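Local coordinates for protein mirolysin (Tannerella forsythia, PDB 6R7V) that probably cleaves peptide bonds as a zinc-dependent metallopeptidase of the pappalysin family, here a zymogen kept latent by a cysteine switch, at residues V50-Y55 and Y151-V156; I62-I67 and I118-T123; L164-F169 and G181-Y186. The protein carries 1 engineered substitution. One frame throughout, in Å; residues are numbered along the deposited sequence.

How the contacts relate
Following the chain from its N terminus, the strand holding Val50-Tyr55 leads directly into the helix that begins in Ile62-Ile67. Contact 2 joins the start of this helix to strand 118-122, and it lies wholly within the larger loop of 95 residues that contact 1 closes when strand 152-157 comes back alongside strand 45-55. Contact 3 follows in series, its two short strands separated by only 11 residues. All three reach one mixed sheet: strand 45-55 lies between 118-122 and 152-157, which in turn pairs with 182-185, and 165-167 follows antiparallel. His52 ND1 to Thr119 OG1 links contacts 1 and 2, and Trp155 O to Ile184 N links contacts 1 and 3.

Contact 1: V50-Y55 and Y151-V156; sequences VVHVVY and YLNIWV
Parallel strand pairing in a metzincin-type sheet is exemplified by Val50-Tyr55 and Leu152-Val156, whose segment axes share a direction to within 21° and approach to 4.6 Å. Val50 and His52 each donate and accept through their backbones, to Leu152 O and Ile154 O and from Ile154 N and Val156 N; Val54 N to Val156 O completes the ladder. A side-chain bond reinforces it on the face of His52, Asn153 and Trp155. His52 NE2 donates to Asn153 OD1 at 2.7 Å, almost straight, within the imidazole plane and onto a lone pair of the nearly coplanar amide. That oxygen also accepts from Trp146 N, while His52 ND1 bonds Thr119 OG1, so both ring nitrogens are engaged and the ring's rotation is fixed. With CG beside the backbone N (chi1 -53°), the imidazole lies alongside the indole; His52 CD2 sits over one indole face, 3.5 Å from Trp155 NE1, the planes oblique at 34°. Trp155 NE1 bonds Asn143 O. On the other face, Val51 CG1 meets Val156 CG2 at 3.7 Å, and Val51 also packs against Ile67 of helix 64-77. Buried parallel strands with a helix laid against one face are characteristic of the N-terminal part of a metzincin catalytic domain.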
# COMPACT_ATOMS: atom_id res chain seq x y z
N VAL A 50 6.78 -11.80 -0.45
CA VAL A 50 6.59 -12.82 -1.47
C VAL A 50 5.67 -12.24 -2.52
O VAL A 50 4.62 -11.65 -2.21
CB VAL A 50 6.09 -14.18 -0.91
CG1 VAL A 50 4.78 -14.04 -0.12
CG2 VAL A 50 5.97 -15.23 -2.02
N VAL A 51 6.11 -12.33 -3.77
CA VAL A 51 5.30 -11.87 -4.92
C VAL A 51 4.72 -13.08 -5.62
O VAL A 51 5.47 -13.96 -6.08
CB VAL A 51 6.14 -11.01 -5.88
CG1 VAL A 51 5.29 -10.54 -7.07
CG2 VAL A 51 6.71 -9.81 -5.13
N HIS A 52 3.38 -13.12 -5.70
CA HIS A 52 2.66 -14.20 -6.36
C HIS A 52 2.22 -13.75 -7.72
O HIS A 52 1.25 -12.98 -7.79
CB HIS A 52 1.43 -14.67 -5.57
CG HIS A 52 1.70 -15.03 -4.15
ND1 HIS A 52 2.37 -16.19 -3.82
CD2 HIS A 52 1.34 -14.39 -3.01
CE1 HIS A 52 2.43 -16.21 -2.50
NE2 HIS A 52 1.80 -15.16 -1.96
N VAL A 53 2.89 -14.21 -8.80
CA VAL A 53 2.45 -13.87 -10.16
C VAL A 53 1.43 -14.92 -10.57
O VAL A 53 1.75 -16.12 -10.58
CB VAL A 53 3.63 -13.80 -11.16
CG1 VAL A 53 3.14 -13.40 -12.56
CG2 VAL A 53 4.70 -12.83 -10.67
N VAL A 54 0.19 -14.47 -10.85
CA VAL A 54 -0.89 -15.37 -11.25
C VAL A 54 -1.23 -14.99 -12.67
O VAL A 54 -1.63 -13.85 -12.92
CB VAL A 54 -2.09 -15.25 -10.26
CG1 VAL A 54 -3.20 -16.21 -10.67
CG2 VAL A 54 -1.65 -15.50 -8.80
N TYR A 55 -1.00 -15.89 -13.63
CA TYR A 55 -1.07 -15.51 -15.02
C TYR A 55 -1.89 -16.44 -15.86
O TYR A 55 -1.79 -17.67 -15.73
CB TYR A 55 0.37 -15.39 -15.59
CG TYR A 55 1.17 -16.67 -15.62
CD1 TYR A 55 1.87 -17.10 -14.49
CD2 TYR A 55 1.25 -17.44 -16.77
CE1 TYR A 55 2.56 -18.32 -14.49
CE2 TYR A 55 1.94 -18.65 -16.78
CZ TYR A 55 2.61 -19.07 -15.64
OH TYR A 55 3.32 -20.25 -15.67
N TYR A 151 5.08 -12.79 6.32
CA TYR A 151 5.38 -12.26 4.99
C TYR A 151 4.34 -11.28 4.55
O TYR A 151 3.15 -11.46 4.81
CB TYR A 151 5.35 -13.40 3.92
CG TYR A 151 6.26 -14.58 4.22
CD1 TYR A 151 7.54 -14.66 3.67
CD2 TYR A 151 5.80 -15.68 4.95
CE1 TYR A 151 8.35 -15.78 3.88
CE2 TYR A 151 6.58 -16.82 5.12
CZ TYR A 151 7.86 -16.86 4.59
OH TYR A 151 8.63 -17.96 4.81
N LEU A 152 4.79 -10.25 3.83
CA LEU A 152 3.88 -9.42 3.05
C LEU A 152 3.69 -10.13 1.73
O LEU A 152 4.64 -10.33 0.97
CB LEU A 152 4.40 -7.99 2.83
CG LEU A 152 3.78 -7.18 1.65
CD1 LEU A 152 2.27 -6.91 1.86
CD2 LEU A 152 4.46 -5.84 1.47
N ASN A 153 2.43 -10.49 1.44
CA ASN A 153 2.04 -11.13 0.20
C ASN A 153 1.56 -10.10 -0.80
O ASN A 153 0.63 -9.33 -0.49
CB ASN A 153 0.91 -12.12 0.45
CG ASN A 153 1.32 -13.33 1.22
OD1 ASN A 153 1.54 -14.42 0.65
ND2 ASN A 153 1.43 -13.20 2.52
N ILE A 154 2.20 -10.05 -1.97
CA ILE A 154 1.83 -9.16 -3.05
C ILE A 154 1.41 -10.00 -4.23
O ILE A 154 2.28 -10.70 -4.80
CB ILE A 154 2.96 -8.21 -3.46
CG1 ILE A 154 3.50 -7.37 -2.28
CG2 ILE A 154 2.44 -7.32 -4.60
CD1 ILE A 154 4.69 -6.41 -2.69
N TRP A 155 0.12 -10.00 -4.58
CA TRP A 155 -0.36 -10.77 -5.73
C TRP A 155 -0.34 -9.87 -6.93
O TRP A 155 -0.72 -8.69 -6.81
CB TRP A 155 -1.77 -11.30 -5.47
CG TRP A 155 -1.85 -12.41 -4.49
CD1 TRP A 155 -1.92 -13.74 -4.78
CD2 TRP A 155 -2.07 -12.30 -3.07
NE1 TRP A 155 -2.08 -14.48 -3.62
CE2 TRP A 155 -2.15 -13.61 -2.55
CE3 TRP A 155 -2.15 -11.21 -2.18
CZ2 TRP A 155 -2.38 -13.86 -1.19
CZ3 TRP A 155 -2.34 -11.46 -0.83
CH2 TRP A 155 -2.49 -12.77 -0.35
N VAL A 156 0.13 -10.38 -8.08
CA VAL A 156 0.16 -9.64 -9.34
C VAL A 156 -0.69 -10.38 -10.34
O VAL A 156 -0.47 -11.59 -10.52
CB VAL A 156 1.61 -9.48 -9.83
CG1 VAL A 156 1.66 -8.71 -11.15
CG2 VAL A 156 2.47 -8.79 -8.76

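Contact 2: I62-I67 and I118-T123; sequences ISDAQI and ITRTST
Arg120 reaches from strand 118-122 to the start of helix 64-77 and the residues just before it, engaging all three nitrogens, one of them through a water. Two of them converge end-on upon a single acceptor: NH1 donates to Ile62 O at 2.6 Å, and NH2 to the same Ile62 O at 2.9 Å through a more bent bond. Arg120 NH2 spends its other N-H in a salt bridge to Asp64 OD2 at 2.8 Å. The remaining nitrogen, Arg120 NE, donates to a water 2.8 Å away, which in turn donates to Asp64 OD2, so this carboxylate oxygen accepts twice. Both protein acceptors lie at the guanidinium edge, close to its plane, and the carboxylate is turned only 24° from it. A bend at chi2 (-96°) swings the arginine off the strand toward them, and Asn61 OD1 adds a weak bond to NH1. The helix start has its own partner: Ser63 OG, at the N-cap, accepts from Gln66 N at 2.9 Å. Beside the polar network, Ile67 CD1 and Ile118 CG2 meet tip to tip at 3.8 Å. Asp64 would probably also interact favourably with the helix dipole. The whole is a side-chain-capped helix N terminus, tied to a neighbouring strand by an arginine–aspartate salt bridge.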
# COMPACT_ATOMS: atom_id res chain seq x y z
N ILE A 62 4.95 -11.65 -15.83
CA ILE A 62 5.96 -10.59 -15.84
C ILE A 62 7.33 -11.07 -15.35
O ILE A 62 7.42 -11.99 -14.55
CB ILE A 62 5.48 -9.33 -15.06
CG1 ILE A 62 5.25 -9.66 -13.56
CG2 ILE A 62 4.20 -8.78 -15.73
CD1 ILE A 62 5.20 -8.37 -12.68
N SER A 63 8.38 -10.41 -15.82
CA SER A 63 9.77 -10.82 -15.59
C SER A 63 10.23 -10.65 -14.14
O SER A 63 9.71 -9.82 -13.37
CB SER A 63 10.71 -10.05 -16.52
OG SER A 63 10.88 -8.70 -16.10
N ASP A 64 11.24 -11.44 -13.76
CA ASP A 64 11.85 -11.32 -12.44
C ASP A 64 12.41 -9.90 -12.27
O ASP A 64 12.25 -9.29 -11.21
CB ASP A 64 12.98 -12.35 -12.27
CG ASP A 64 12.59 -13.79 -12.01
OD1 ASP A 64 13.51 -14.62 -11.85
OD2 ASP A 64 11.37 -14.09 -11.97
N ALA A 65 13.06 -9.35 -13.35
CA ALA A 65 13.63 -7.99 -13.34
C ALA A 65 12.52 -6.97 -13.08
O ALA A 65 12.76 -6.02 -12.34
CB ALA A 65 14.35 -7.67 -14.65
N GLN A 66 11.32 -7.19 -13.62
CA GLN A 66 10.18 -6.29 -13.40
C GLN A 66 9.80 -6.28 -11.91
O GLN A 66 9.57 -5.24 -11.29
CB GLN A 66 8.99 -6.70 -14.27
CG GLN A 66 7.95 -5.60 -14.47
CD GLN A 66 8.47 -4.38 -15.20
OE1 GLN A 66 9.33 -4.48 -16.09
NE2 GLN A 66 7.94 -3.22 -14.87
N ILE A 67 9.79 -7.47 -11.29
CA ILE A 67 9.44 -7.62 -9.89
C ILE A 67 10.51 -7.00 -8.97
O ILE A 67 10.19 -6.26 -8.02
CB ILE A 67 9.23 -9.09 -9.56
CG1 ILE A 67 7.97 -9.60 -10.30
CG2 ILE A 67 9.15 -9.30 -8.04
CD1 ILE A 67 7.90 -11.11 -10.32
N ILE A 118 9.48 -15.33 -5.29
CA ILE A 118 8.55 -15.14 -6.40
C ILE A 118 7.88 -16.48 -6.67
O ILE A 118 8.58 -17.50 -6.89
CB ILE A 118 9.27 -14.60 -7.66
CG1 ILE A 118 9.95 -13.22 -7.38
CG2 ILE A 118 8.30 -14.55 -8.87
CD1 ILE A 118 10.96 -12.77 -8.45
N THR A 119 6.54 -16.51 -6.68
CA THR A 119 5.82 -17.73 -7.06
C THR A 119 5.16 -17.47 -8.40
O THR A 119 4.89 -16.32 -8.74
CB THR A 119 4.79 -18.17 -6.03
OG1 THR A 119 3.69 -17.24 -5.99
CG2 THR A 119 5.38 -18.36 -4.62
N ARG A 120 4.93 -18.53 -9.15
CA ARG A 120 4.31 -18.47 -10.47
C ARG A 120 3.18 -19.47 -10.53
O ARG A 120 3.42 -20.67 -10.32
CB ARG A 120 5.34 -18.79 -11.58
CG ARG A 120 6.63 -17.98 -11.53
CD ARG A 120 6.53 -16.82 -12.46
NE ARG A 120 7.70 -15.93 -12.40
CZ ARG A 120 7.69 -14.74 -12.95
NH1 ARG A 120 6.61 -14.30 -13.58
NH2 ARG A 120 8.76 -13.95 -12.87
N THR A 121 1.97 -19.01 -10.82
CA THR A 121 0.79 -19.87 -10.88
C THR A 121 0.05 -19.60 -12.16
O THR A 121 -0.46 -18.50 -12.35
CB THR A 121 -0.14 -19.63 -9.68
OG1 THR A 121 0.62 -19.70 -8.46
CG2 THR A 121 -1.34 -20.62 -9.65
N SER A 122 -0.03 -20.61 -13.03
CA SER A 122 -0.83 -20.47 -14.24
C SER A 122 -2.30 -20.66 -13.83
O SER A 122 -2.60 -21.38 -12.86
CB SER A 122 -0.39 -21.46 -15.31
OG SER A 122 -0.68 -22.80 -14.94
N THR A 123 -3.19 -19.95 -14.51
CA THR A 123 -4.61 -19.99 -14.18
C THR A 123 -5.47 -19.94 -15.41
O THR A 123 -5.07 -19.38 -16.43
CB THR A 123 -4.97 -18.83 -13.21
OG1 THR A 123 -6.33 -18.97 -12.78
CG2 THR A 123 -4.77 -17.44 -13.83
O HOH W 1 10.27 -16.65 -11.58

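Contact 3: L164-F169 and G181-Y186; sequences LGYAQF and GVVIHY
Four backbone hydrogen bonds join Leu164-Gln168 to Gly181-His185 as antiparallel partners. Tyr166 and Val183 form the hydrogen-bonded pair, with Tyr166 N to Val183 O and Val183 N to Tyr166 O both at 2.9 Å. Gly165 with Ile184 and Ala167 with Val182 are the non-hydrogen-bonded pairs on either side. Beyond them Gln168 N donates to Gly181 O at 3.1 Å, and His185 N to Leu164 O at 2.9 Å, the latter donor standing 38° out of the carbonyl plane. Gly181 O takes a further bond from a water, which reaches Tyr166 O only weakly. Close backbone packing comes at Gly165, whose CA lies 3.1 Å from Val183 O, an approach permitted by the lack of a side chain. The main side-chain contact is a CH-pi interaction: Val183 CG2 lies over one face of the Tyr166 ring, 4.0 Å from its centroid. Tyr166 CG sits between the backbone N and the carbonyl carbon (chi1 69°), which lays the phenol beside the valine, while its hydroxyl bonds Asp133 OD1. Strand 182-185 also pairs, in parallel, with strand 152-157. Strand 165-167 bonds through Gly165 to Gly7, next to the zinc ligand Cys6, consistent with the upper-rim strand of metzincins, and helix 203-212 packs through the zinc ligand His211 on Ala167 and through the engineered Ala208 on Ile184.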
# COMPACT_ATOMS: atom_id res chain seq x y z
N LEU A 164 -6.54 -0.70 -10.58
CA LEU A 164 -5.07 -0.77 -10.56
C LEU A 164 -4.54 -1.64 -9.43
O LEU A 164 -3.46 -2.22 -9.55
CB LEU A 164 -4.42 0.63 -10.44
CG LEU A 164 -4.71 1.66 -11.54
CD1 LEU A 164 -3.91 2.90 -11.30
CD2 LEU A 164 -4.41 1.13 -12.92
N GLY A 165 -5.25 -1.65 -8.30
CA GLY A 165 -4.78 -2.41 -7.15
C GLY A 165 -5.70 -2.25 -5.97
O GLY A 165 -6.60 -1.39 -5.99
N TYR A 166 -5.49 -3.08 -4.95
CA TYR A 166 -6.23 -2.95 -3.70
C TYR A 166 -5.45 -3.60 -2.56
O TYR A 166 -4.60 -4.47 -2.79
CB TYR A 166 -7.65 -3.52 -3.80
CG TYR A 166 -7.77 -5.02 -3.93
CD1 TYR A 166 -8.01 -5.82 -2.82
CD2 TYR A 166 -7.75 -5.63 -5.19
CE1 TYR A 166 -8.17 -7.20 -2.95
CE2 TYR A 166 -7.93 -7.00 -5.32
CZ TYR A 166 -8.17 -7.78 -4.20
OH TYR A 166 -8.33 -9.14 -4.33
N ALA A 167 -5.72 -3.16 -1.34
CA ALA A 167 -5.05 -3.67 -0.16
C ALA A 167 -6.05 -4.05 0.88
O ALA A 167 -7.15 -3.50 0.90
CB ALA A 167 -4.14 -2.58 0.40
N GLN A 168 -5.63 -4.87 1.83
CA GLN A 168 -6.44 -5.17 2.98
C GLN A 168 -5.89 -4.34 4.15
O GLN A 168 -4.68 -4.35 4.39
CB GLN A 168 -6.47 -6.68 3.29
CG GLN A 168 -7.49 -6.98 4.39
CD GLN A 168 -7.67 -8.45 4.61
OE1 GLN A 168 -8.30 -9.13 3.82
NE2 GLN A 168 -7.12 -8.96 5.69
N PHE A 169 -6.76 -3.65 4.90
CA PHE A 169 -6.31 -2.80 6.00
C PHE A 169 -6.00 -3.60 7.27
O PHE A 169 -6.63 -4.64 7.50
CB PHE A 169 -7.41 -1.78 6.33
CG PHE A 169 -7.57 -0.68 5.32
CD1 PHE A 169 -8.60 -0.72 4.39
CD2 PHE A 169 -6.71 0.40 5.31
CE1 PHE A 169 -8.71 0.27 3.41
CE2 PHE A 169 -6.85 1.42 4.36
CZ PHE A 169 -7.87 1.36 3.43
N GLY A 181 -2.71 -8.52 2.75
CA GLY A 181 -1.72 -8.26 1.73
C GLY A 181 -2.24 -7.30 0.70
O GLY A 181 -3.21 -6.55 0.96
N VAL A 182 -1.55 -7.28 -0.47
CA VAL A 182 -1.91 -6.32 -1.52
C VAL A 182 -1.92 -7.00 -2.87
O VAL A 182 -1.24 -8.01 -3.10
CB VAL A 182 -1.03 -5.04 -1.54
CG1 VAL A 182 -1.00 -4.34 -0.18
CG2 VAL A 182 0.38 -5.31 -2.04
N VAL A 183 -2.80 -6.48 -3.75
CA VAL A 183 -2.98 -7.04 -5.10
C VAL A 183 -2.73 -5.90 -6.08
O VAL A 183 -3.33 -4.81 -5.93
CB VAL A 183 -4.40 -7.63 -5.29
CG1 VAL A 183 -4.54 -8.27 -6.67
CG2 VAL A 183 -4.73 -8.67 -4.21
N ILE A 184 -1.88 -6.14 -7.10
CA ILE A 184 -1.55 -5.12 -8.07
C ILE A 184 -1.82 -5.61 -9.49
O ILE A 184 -1.45 -6.74 -9.82
CB ILE A 184 -0.07 -4.66 -7.94
CG1 ILE A 184 0.37 -4.29 -6.47
CG2 ILE A 184 0.23 -3.43 -8.89
CD1 ILE A 184 -0.42 -3.02 -5.90
N HIS A 185 -2.34 -4.73 -10.35
CA HIS A 185 -2.54 -5.09 -11.76
C HIS A 185 -1.19 -5.30 -12.39
O HIS A 185 -0.30 -4.46 -12.23
CB HIS A 185 -3.27 -3.93 -12.45
CG HIS A 185 -3.85 -4.26 -13.78
ND1 HIS A 185 -3.06 -4.71 -14.82
CD2 HIS A 185 -5.14 -4.27 -14.18
CE1 HIS A 185 -3.89 -4.94 -15.83
NE2 HIS A 185 -5.16 -4.72 -15.49
N TYR A 186 -1.02 -6.37 -13.15
CA TYR A 186 0.27 -6.72 -13.78
C TYR A 186 0.80 -5.61 -14.68
O TYR A 186 2.02 -5.53 -14.85
CB TYR A 186 0.15 -8.04 -14.55
CG TYR A 186 -0.53 -7.95 -15.90
CD1 TYR A 186 -1.92 -7.95 -16.01
CD2 TYR A 186 0.22 -7.85 -17.07
CE1 TYR A 186 -2.55 -7.82 -17.25
CE2 TYR A 186 -0.40 -7.72 -18.31
CZ TYR A 186 -1.78 -7.72 -18.40
OH TYR A 186 -2.39 -7.64 -19.62
O HOH W 2 -5.45 -6.98 -0.80